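Side-chain contacts in cytosine deaminase (Klebsiella pneumoniae, PDB 4R85), which catalyses the hydrolytic deamination of cytosine and probably also of 5-methylcytosine, with an iron(II) ion at the active site of its amidohydrolase fold: residues E54-L59 and I268-E273; L100-M105 and D308-P313; A126-L131 and L144-F149. One frame throughout, in Å; residues are numbered along the deposited sequence.

Contact 1: residues E54-L59 and I268-E273; sequences EPHIHL and ISCPTE. With FE2 (Fe (II) ion), chain H; 17E (5-methylcytosine), chain G.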
loop_
_atom_site.group_PDB
_atom_site.type_symbol
_atom_site.label_atom_id
_atom_site.label_comp_id
_atom_site.label_asym_id
_atom_site.label_seq_id
_atom_site.Cartn_x
_atom_site.Cartn_y
_atom_site.Cartn_z
ATOM N N GLU A 54 -7.590 11.814 10.750
ATOM C CA GLU A 54 -7.983 11.756 9.352
ATOM C C GLU A 54 -8.333 13.172 8.944
ATOM O O GLU A 54 -9.473 13.597 9.099
ATOM C CB GLU A 54 -9.194 10.845 9.162
ATOM C CG GLU A 54 -9.695 10.820 7.716
ATOM C CD GLU A 54 -8.543 10.775 6.712
ATOM O OE1 GLU A 54 -8.003 9.672 6.477
ATOM O OE2 GLU A 54 -8.169 11.843 6.168
ATOM N N PRO A 55 -7.347 13.917 8.432
ATOM C CA PRO A 55 -7.534 15.353 8.208
ATOM C C PRO A 55 -8.232 15.678 6.896
ATOM O O PRO A 55 -8.415 16.861 6.609
ATOM C CB PRO A 55 -6.094 15.882 8.160
ATOM C CG PRO A 55 -5.314 14.727 7.584
ATOM C CD PRO A 55 -5.976 13.475 8.123
ATOM N N HIS A 56 -8.596 14.667 6.113
ATOM C CA HIS A 56 -9.237 14.908 4.827
ATOM C C HIS A 56 -9.968 13.673 4.312
ATOM O O HIS A 56 -9.349 12.741 3.782
ATOM C CB HIS A 56 -8.190 15.356 3.798
ATOM C CG HIS A 56 -8.779 15.859 2.521
ATOM N ND1 HIS A 56 -8.459 17.091 1.991
ATOM C CD2 HIS A 56 -9.660 15.293 1.661
ATOM C CE1 HIS A 56 -9.122 17.265 0.862
ATOM N NE2 HIS A 56 -9.864 16.193 0.649
ATOM N N ILE A 57 -11.289 13.685 4.441
ATOM C CA ILE A 57 -12.134 12.600 3.948
ATOM C C ILE A 57 -13.450 13.215 3.494
ATOM O O ILE A 57 -13.807 14.298 3.959
ATOM C CB ILE A 57 -12.358 11.543 5.056
ATOM C CG1 ILE A 57 -13.102 10.317 4.517
ATOM C CG2 ILE A 57 -13.051 12.167 6.277
ATOM C CD1 ILE A 57 -12.889 9.064 5.371
ATOM N N HIS A 58 -14.145 12.558 2.561
ATOM C CA HIS A 58 -15.444 13.030 2.095
ATOM C C HIS A 58 -16.542 12.127 2.623
ATOM O O HIS A 58 -16.961 11.181 1.936
ATOM C CB HIS A 58 -15.512 13.039 0.568
ATOM C CG HIS A 58 -14.532 13.969 -0.079
ATOM N ND1 HIS A 58 -14.907 15.168 -0.642
ATOM C CD2 HIS A 58 -13.196 13.864 -0.269
ATOM C CE1 HIS A 58 -13.846 15.770 -1.146
ATOM N NE2 HIS A 58 -12.795 15.000 -0.930
ATOM N N LEU A 59 -17.016 12.420 3.829
ATOM C CA LEU A 59 -18.038 11.586 4.470
ATOM C C LEU A 59 -19.404 11.656 3.798
ATOM O O LEU A 59 -20.210 10.740 3.941
ATOM C CB LEU A 59 -18.177 11.931 5.954
ATOM C CG LEU A 59 -16.990 11.519 6.816
ATOM C CD1 LEU A 59 -17.235 11.882 8.270
ATOM C CD2 LEU A 59 -16.720 10.024 6.650
ATOM N N ILE A 268 -1.942 18.849 2.745
ATOM C CA ILE A 268 -2.404 17.480 2.914
ATOM C C ILE A 268 -2.235 16.726 1.598
ATOM O O ILE A 268 -2.593 17.231 0.534
ATOM C CB ILE A 268 -3.868 17.428 3.396
ATOM C CG1 ILE A 268 -3.980 18.010 4.820
ATOM C CG2 ILE A 268 -4.393 15.990 3.361
ATOM C CD1 ILE A 268 -5.419 18.150 5.301
ATOM N N SER A 269 -1.655 15.534 1.673
ATOM C CA SER A 269 -1.500 14.679 0.498
ATOM C C SER A 269 -2.318 13.414 0.700
ATOM O O SER A 269 -2.343 12.865 1.802
ATOM C CB SER A 269 -0.033 14.300 0.317
ATOM O OG SER A 269 0.103 13.288 -0.670
ATOM N N CYS A 270 -2.971 12.948 -0.366
ATOM C CA CYS A 270 -3.769 11.727 -0.322
ATOM C C CYS A 270 -3.202 10.730 -1.329
ATOM O O CYS A 270 -3.731 10.582 -2.438
ATOM C CB CYS A 270 -5.235 12.019 -0.657
ATOM S SG CYS A 270 -6.008 13.242 0.435
ATOM N N PRO A 271 -2.111 10.050 -0.948
ATOM C CA PRO A 271 -1.334 9.263 -1.912
ATOM C C PRO A 271 -2.076 8.094 -2.556
ATOM O O PRO A 271 -1.854 7.868 -3.741
ATOM C CB PRO A 271 -0.135 8.765 -1.079
ATOM C CG PRO A 271 -0.598 8.829 0.346
ATOM C CD PRO A 271 -1.509 10.026 0.400
ATOM N N THR A 272 -2.909 7.358 -1.824
ATOM C CA THR A 272 -3.633 6.265 -2.467
ATOM C C THR A 272 -4.636 6.826 -3.470
ATOM O O THR A 272 -4.845 6.255 -4.531
ATOM C CB THR A 272 -4.367 5.331 -1.471
ATOM O OG1 THR A 272 -5.302 6.083 -0.681
ATOM C CG2 THR A 272 -3.368 4.634 -0.564
ATOM N N GLU A 273 -5.240 7.960 -3.141
ATOM C CA GLU A 273 -6.237 8.533 -4.037
ATOM C C GLU A 273 -5.561 9.077 -5.286
ATOM O O GLU A 273 -6.008 8.836 -6.414
ATOM C CB GLU A 273 -7.021 9.648 -3.349
ATOM C CG GLU A 273 -8.240 10.071 -4.124
ATOM C CD GLU A 273 -9.507 9.403 -3.609
ATOM O OE1 GLU A 273 -9.410 8.517 -2.731
ATOM O OE2 GLU A 273 -10.601 9.786 -4.065
HETATM FE FE FE2 H . -10.555 15.438 -1.363
HETATM N N1 17E G . -13.996 15.562 -5.162
HETATM C C2 17E G . -12.849 16.086 -5.595
HETATM O O2 17E G . -12.871 17.257 -6.309
HETATM N N3 17E G . -11.673 15.501 -5.347
HETATM C C4 17E G . -11.620 14.352 -4.652
HETATM N N4 17E G . -10.358 13.735 -4.395
HETATM C C5 17E G . -12.795 13.766 -4.176
HETATM C C6 17E G . -13.995 14.414 -4.454
HETATM C CM5 17E G . -12.752 12.490 -3.398
#
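P55 and H56 of strand 47-57 meet I268 of strand 266-269 and C270, the N-cap residue of helix 271-277, without a direct hydrogen bond between the two segments. From CB to tip, H56 meets a different partner at each step. Its CB rests on the I268 CG2 methyl at 3.9 Å. With CG anti to the backbone N (chi1 -170°), the imidazole runs out past C270, whose SG lies 4.6 Å from the centroid of the H56 ring, a distant sulfur-aromatic contact. ND1 is hydrogen-bonded to the S240 hydroxyl, which ties down one side of the ring and fixes its rotation. At the far end, NE2 binds the iron(II) ion at 2.3 Å.

The base of H56 is held as well: its backbone N-H donates to OE2 of E54 (2.9 Å), which uses the lone pair directed away from its other oxygen. One residue back, P55 meets the tip of I268 at an angle, with P55 CB 3.7 Å from I268 CD1. Both of these residues also touch C304, on the strand between them.

Two residues beyond H56, H58 gives the metal a second NE2 ligand. Its ring lays one face against the substrate's methyl group, with H58 CD2 3.4 Å from CM5 of 5-methylcytosine. E273 reaches the same methyl through OE2, 3.5 Å from CM5, and that oxygen is also hydrogen-bonded to S309. H209, H241 and D308 complete the iron site. The H56-x-H58 pair at the C-terminal end of the first barrel strand is the histidine signature of the amidohydrolase TIM barrel.

Contact 2: residues L100-M105 and D308-P313; sequences LKTIGM and DSIQDP. With FE2 (Fe (II) ion), chain H; 17E (5-methylcytosine), chain G.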
loop_
_atom_site.group_PDB
_atom_site.type_symbol
_atom_site.label_atom_id
_atom_site.label_comp_id
_atom_site.label_asym_id
_atom_site.label_seq_id
_atom_site.Cartn_x
_atom_site.Cartn_y
_atom_site.Cartn_z
ATOM N N LEU A 100 -21.968 7.442 9.536
ATOM C CA LEU A 100 -21.772 6.774 10.816
ATOM C C LEU A 100 -21.034 5.454 10.665
ATOM O O LEU A 100 -20.177 5.132 11.477
ATOM C CB LEU A 100 -23.107 6.569 11.532
ATOM C CG LEU A 100 -23.674 7.852 12.138
ATOM C CD1 LEU A 100 -25.019 7.567 12.772
ATOM C CD2 LEU A 100 -22.695 8.450 13.154
ATOM N N LYS A 101 -21.352 4.699 9.617
ATOM C CA LYS A 101 -20.642 3.452 9.347
ATOM C C LYS A 101 -19.152 3.679 9.091
ATOM O O LYS A 101 -18.297 2.939 9.584
ATOM C CB LYS A 101 -21.272 2.732 8.160
ATOM C CG LYS A 101 -20.533 1.475 7.745
ATOM C CD LYS A 101 -21.404 0.606 6.848
ATOM C CE LYS A 101 -20.600 -0.515 6.204
ATOM N NZ LYS A 101 -21.499 -1.416 5.416
ATOM N N THR A 102 -18.841 4.709 8.317
ATOM C CA THR A 102 -17.458 5.000 7.965
ATOM C C THR A 102 -16.699 5.571 9.171
ATOM O O THR A 102 -15.522 5.275 9.385
ATOM C CB THR A 102 -17.402 5.930 6.739
ATOM O OG1 THR A 102 -17.842 5.200 5.588
ATOM C CG2 THR A 102 -15.984 6.420 6.475
ATOM N N ILE A 103 -17.391 6.364 9.977
ATOM C CA ILE A 103 -16.819 6.829 11.231
ATOM C C ILE A 103 -16.480 5.635 12.139
ATOM O O ILE A 103 -15.428 5.622 12.786
ATOM C CB ILE A 103 -17.762 7.825 11.933
ATOM C CG1 ILE A 103 -17.735 9.170 11.193
ATOM C CG2 ILE A 103 -17.351 8.014 13.386
ATOM C CD1 ILE A 103 -18.819 10.132 11.631
ATOM N N GLY A 104 -17.360 4.632 12.162
ATOM C CA GLY A 104 -17.092 3.385 12.861
ATOM C C GLY A 104 -15.801 2.720 12.419
ATOM O O GLY A 104 -15.010 2.271 13.254
ATOM N N MET A 105 -15.574 2.673 11.108
ATOM C CA MET A 105 -14.331 2.125 10.561
ATOM C C MET A 105 -13.123 2.921 11.022
ATOM O O MET A 105 -12.063 2.349 11.283
ATOM C CB MET A 105 -14.326 2.162 9.029
ATOM C CG MET A 105 -15.406 1.367 8.322
ATOM S SD MET A 105 -15.100 1.516 6.534
ATOM C CE MET A 105 -16.775 1.312 5.931
ATOM N N ASP A 308 -8.907 10.499 2.097
ATOM C CA ASP A 308 -9.736 11.149 1.068
ATOM C C ASP A 308 -11.083 10.442 0.854
ATOM O O ASP A 308 -12.150 11.010 1.112
ATOM C CB ASP A 308 -8.970 11.270 -0.269
ATOM C CG ASP A 308 -9.562 12.307 -1.187
ATOM O OD1 ASP A 308 -9.472 12.171 -2.427
ATOM O OD2 ASP A 308 -10.120 13.272 -0.661
ATOM N N SER A 309 -11.028 9.203 0.386
ATOM C CA SER A 309 -12.236 8.477 0.015
ATOM C C SER A 309 -12.316 7.098 0.632
ATOM O O SER A 309 -11.319 6.402 0.741
ATOM C CB SER A 309 -12.280 8.291 -1.499
ATOM O OG SER A 309 -12.520 9.516 -2.153
ATOM N N ILE A 310 -13.525 6.692 0.997
ATOM C CA ILE A 310 -13.795 5.298 1.286
ATOM C C ILE A 310 -15.020 4.846 0.489
ATOM O O ILE A 310 -16.145 5.286 0.750
ATOM C CB ILE A 310 -13.970 5.055 2.797
ATOM C CG1 ILE A 310 -12.634 5.326 3.516
ATOM C CG2 ILE A 310 -14.444 3.631 3.056
ATOM C CD1 ILE A 310 -12.634 5.031 5.018
ATOM N N GLN A 311 -14.770 3.989 -0.501
ATOM C CA GLN A 311 -15.793 3.398 -1.357
ATOM C C GLN A 311 -16.757 4.421 -1.945
ATOM O O GLN A 311 -17.968 4.337 -1.746
ATOM C CB GLN A 311 -16.554 2.313 -0.595
ATOM C CG GLN A 311 -15.669 1.178 -0.111
ATOM C CD GLN A 311 -16.428 0.153 0.709
ATOM O OE1 GLN A 311 -16.375 0.163 1.940
ATOM N NE2 GLN A 311 -17.131 -0.745 0.030
ATOM N N ASP A 312 -16.225 5.376 -2.694
ATOM C CA ASP A 312 -17.055 6.469 -3.175
ATOM C C ASP A 312 -16.951 6.587 -4.717
ATOM O O ASP A 312 -16.345 5.710 -5.352
ATOM C CB ASP A 312 -16.731 7.757 -2.370
ATOM C CG ASP A 312 -15.401 8.396 -2.754
ATOM O OD1 ASP A 312 -15.006 9.369 -2.070
ATOM O OD2 ASP A 312 -14.752 7.959 -3.726
ATOM N N PRO A 313 -17.540 7.638 -5.332
ATOM C CA PRO A 313 -17.476 7.643 -6.804
ATOM C C PRO A 313 -16.055 7.786 -7.384
ATOM O O PRO A 313 -15.868 7.507 -8.564
ATOM C CB PRO A 313 -18.299 8.879 -7.187
ATOM C CG PRO A 313 -19.202 9.120 -6.026
ATOM C CD PRO A 313 -18.409 8.723 -4.824
HETATM FE FE FE2 H . -10.555 15.438 -1.363
HETATM N N1 17E G . -13.996 15.562 -5.162
HETATM C C2 17E G . -12.849 16.086 -5.595
HETATM O O2 17E G . -12.871 17.257 -6.309
HETATM N N3 17E G . -11.673 15.501 -5.347
HETATM C C4 17E G . -11.620 14.352 -4.652
HETATM N N4 17E G . -10.358 13.735 -4.395
HETATM C C5 17E G . -12.795 13.766 -4.176
HETATM C C6 17E G . -13.995 14.414 -4.454
HETATM C CM5 17E G . -12.752 12.490 -3.398
#
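The metal-bearing loop after the last barrel strand, 303-305, leans its I310 against T102 and M105 of helix 92-108. The packing is apolar. I310 CD1 meets the T102 CG2 methyl at 3.9 Å, and its other branch, CG2, meets M105 SD at 4.1 Å. With chi1 at -66°, CG2 lies anti to the backbone N and CG1 beside it, which aims the two branches at different helix residues. M105, extended beyond CG, and I310 lie alongside, pointing opposite ways; the M105 CE methyl lies near Q311 OE1, the two side chains roughly perpendicular.

T62 braces both sides: its hydroxyl is hydrogen-bonded to T102 OG1 and to the carbonyl oxygen of I310. Q311 turns to the subunit interface, where NE2 makes a weak hydrogen bond with Y381 of the second subunit.

The same loop begins at the active site. D308 splits its carboxylate between two tasks: OD2 binds the iron at 2.3 Å, while OD1 accepts a bent hydrogen bond from N4 of 5-methylcytosine, 2.7 Å long with an angle of 140°. An aspartate metal ligand just after the eighth strand is the hallmark of the amidohydrolase metal site.

Contact 3: residues A126-L131 and L144-F149; sequences AALQAL and LQIVAF. With 17E (5-methylcytosine), chain G.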
loop_
_atom_site.group_PDB
_atom_site.type_symbol
_atom_site.label_atom_id
_atom_site.label_comp_id
_atom_site.label_asym_id
_atom_site.label_seq_id
_atom_site.Cartn_x
_atom_site.Cartn_y
_atom_site.Cartn_z
ATOM N N ALA A 126 -28.509 19.001 2.010
ATOM C CA ALA A 126 -28.970 17.858 2.794
ATOM C C ALA A 126 -27.843 17.146 3.547
ATOM O O ALA A 126 -27.974 16.859 4.743
ATOM C CB ALA A 126 -29.716 16.873 1.895
ATOM N N ALA A 127 -26.745 16.849 2.855
ATOM C CA ALA A 127 -25.621 16.171 3.490
ATOM C C ALA A 127 -25.005 17.040 4.586
ATOM O O ALA A 127 -24.580 16.534 5.627
ATOM C CB ALA A 127 -24.557 15.802 2.462
ATOM N N LEU A 128 -24.917 18.342 4.334
ATOM C CA LEU A 128 -24.347 19.244 5.335
ATOM C C LEU A 128 -25.193 19.198 6.605
ATOM O O LEU A 128 -24.669 19.089 7.711
ATOM C CB LEU A 128 -24.274 20.671 4.795
ATOM C CG LEU A 128 -23.732 21.708 5.779
ATOM C CD1 LEU A 128 -22.298 21.370 6.194
ATOM C CD2 LEU A 128 -23.798 23.079 5.149
ATOM N N GLN A 129 -26.506 19.265 6.433
ATOM C CA GLN A 129 -27.431 19.174 7.558
ATOM C C GLN A 129 -27.196 17.893 8.340
ATOM O O GLN A 129 -27.101 17.911 9.570
ATOM C CB GLN A 129 -28.877 19.230 7.064
ATOM C CG GLN A 129 -29.267 20.584 6.502
ATOM C CD GLN A 129 -30.648 20.589 5.862
ATOM O OE1 GLN A 129 -31.540 19.834 6.267
ATOM N NE2 GLN A 129 -30.826 21.440 4.854
ATOM N N ALA A 130 -27.089 16.780 7.622
ATOM C CA ALA A 130 -26.894 15.489 8.279
ATOM C C ALA A 130 -25.563 15.453 9.039
ATOM O O ALA A 130 -25.499 14.974 10.170
ATOM C CB ALA A 130 -26.965 14.350 7.265
ATOM N N LEU A 131 -24.511 15.967 8.420
ATOM C CA LEU A 131 -23.180 15.882 9.020
ATOM C C LEU A 131 -22.985 16.833 10.205
ATOM O O LEU A 131 -22.236 16.521 11.127
ATOM C CB LEU A 131 -22.080 16.031 7.961
ATOM C CG LEU A 131 -22.001 14.752 7.115
ATOM C CD1 LEU A 131 -21.274 14.971 5.809
ATOM C CD2 LEU A 131 -21.337 13.642 7.894
ATOM N N LEU A 144 -15.192 15.971 15.054
ATOM C CA LEU A 144 -15.383 16.168 13.619
ATOM C C LEU A 144 -15.326 17.638 13.209
ATOM O O LEU A 144 -16.043 18.466 13.765
ATOM C CB LEU A 144 -16.734 15.576 13.196
ATOM C CG LEU A 144 -17.100 15.629 11.706
ATOM C CD1 LEU A 144 -16.099 14.817 10.883
ATOM C CD2 LEU A 144 -18.524 15.110 11.495
ATOM N N GLN A 145 -14.484 17.959 12.228
ATOM C CA GLN A 145 -14.535 19.274 11.590
ATOM C C GLN A 145 -15.220 19.169 10.240
ATOM O O GLN A 145 -15.042 18.187 9.525
ATOM C CB GLN A 145 -13.136 19.842 11.393
ATOM C CG GLN A 145 -12.423 20.123 12.702
ATOM C CD GLN A 145 -11.085 20.811 12.491
ATOM O OE1 GLN A 145 -10.742 21.208 11.372
ATOM N NE2 GLN A 145 -10.324 20.962 13.570
ATOM N N ILE A 146 -15.987 20.188 9.881
ATOM C CA ILE A 146 -16.705 20.155 8.605
ATOM C C ILE A 146 -16.292 21.282 7.665
ATOM O O ILE A 146 -16.342 22.452 8.037
ATOM C CB ILE A 146 -18.221 20.225 8.826
ATOM C CG1 ILE A 146 -18.700 18.964 9.549
ATOM C CG2 ILE A 146 -18.949 20.424 7.495
ATOM C CD1 ILE A 146 -20.040 19.130 10.226
ATOM N N VAL A 147 -15.905 20.910 6.445
ATOM C CA VAL A 147 -15.509 21.869 5.419
ATOM C C VAL A 147 -16.632 22.087 4.394
ATOM O O VAL A 147 -17.132 21.126 3.800
ATOM C CB VAL A 147 -14.281 21.373 4.630
ATOM C CG1 VAL A 147 -13.740 22.492 3.723
ATOM C CG2 VAL A 147 -13.169 20.848 5.571
ATOM N N ALA A 148 -17.014 23.345 4.181
ATOM C CA ALA A 148 -17.909 23.696 3.077
ATOM C C ALA A 148 -17.167 23.615 1.749
ATOM O O ALA A 148 -16.456 24.540 1.362
ATOM C CB ALA A 148 -18.482 25.083 3.273
ATOM N N PHE A 149 -17.361 22.507 1.046
ATOM C CA PHE A 149 -16.603 22.183 -0.155
ATOM C C PHE A 149 -17.512 22.362 -1.368
ATOM O O PHE A 149 -18.500 21.647 -1.505
ATOM C CB PHE A 149 -16.127 20.726 -0.068
ATOM C CG PHE A 149 -15.522 20.191 -1.348
ATOM C CD1 PHE A 149 -14.490 20.863 -1.985
ATOM C CD2 PHE A 149 -15.974 19.004 -1.895
ATOM C CE1 PHE A 149 -13.929 20.368 -3.155
ATOM C CE2 PHE A 149 -15.421 18.498 -3.059
ATOM C CZ PHE A 149 -14.398 19.177 -3.692
HETATM N N1 17E G . -13.996 15.562 -5.162
HETATM C C2 17E G . -12.849 16.086 -5.595
HETATM O O2 17E G . -12.871 17.257 -6.309
HETATM N N3 17E G . -11.673 15.501 -5.347
HETATM C C4 17E G . -11.620 14.352 -4.652
HETATM N N4 17E G . -10.358 13.735 -4.395
HETATM C C5 17E G . -12.795 13.766 -4.176
HETATM C C6 17E G . -13.995 14.414 -4.454
HETATM C CM5 17E G . -12.752 12.490 -3.398
#
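I146 on strand 143-149 packs against L128 and L131 of helix 126-137, in the beta-alpha-beta crossover that carries the chain from strand 111-119 to its neighbour in the barrel. Helix and strand run nearly antiparallel, their segment axes 165° apart and 10.3 Å at closest approach, as expected where a TIM-barrel helix returns along the outside of the sheet.

The first shell is apolar and centred on the two arms of I146. Its CG2 methyl touches L128 CD1 at 3.7 Å, the two side chains meeting at a slant. Although L128 does not start out facing the strand, placing CG anti to the backbone N (chi1 178°) brings its tip over. The longer arm of I146 ends against the backbone of L131, with CD1 3.5 Å from the carbonyl oxygen of L131 and 4.3 Å from L131 CB. L144, two residues earlier on the same side of the strand, sends its CD2 methyl to that same L131 oxygen at 4.0 Å.

Further out, neighbouring helices and a strand pack on the same residues. L128 also packs on A167 and M170 of helix 160-170, and L131 on A99 of helix 92-108 and V118 of strand 111-119. The strand is held in place by backbone hydrogen bonds on both flanks, I146 pairing with V174 and V147 with T116 and V118. V147 itself points away from the helix, against R115 and H117.

At its C-terminal end the strand delivers F149 to the substrate pocket. The phenyl ring stacks on H209 and meets H58 with planes about 70° apart, and it turns its edge to the base: F149 CZ lies 3.6 Å from O2 of 5-methylcytosine, with that oxygen near the plane of the ring.

How the contacts relate
Along the chain the segments come in the order 54-59, 100-105, 126-131, 144-149, 268-273, 308-313, so contacts 1 and 2 interleave and contact 3 falls within the span of both. Contacts 1 and 3 share the barrel sheet, their centres about 16 Å apart; the centre of contact 2 is about 11 Å from that of contact 1 and about 14 Å from that of contact 3. The backbone joins the first two directly, D308 N lying 2.8 Å from H56 O in a probable hydrogen bond, while L59 packs on L131 and L144 of contact 3. In each contact at least one segment reaches 5-methylcytosine, so distant parts of the sequence converge on one pocket.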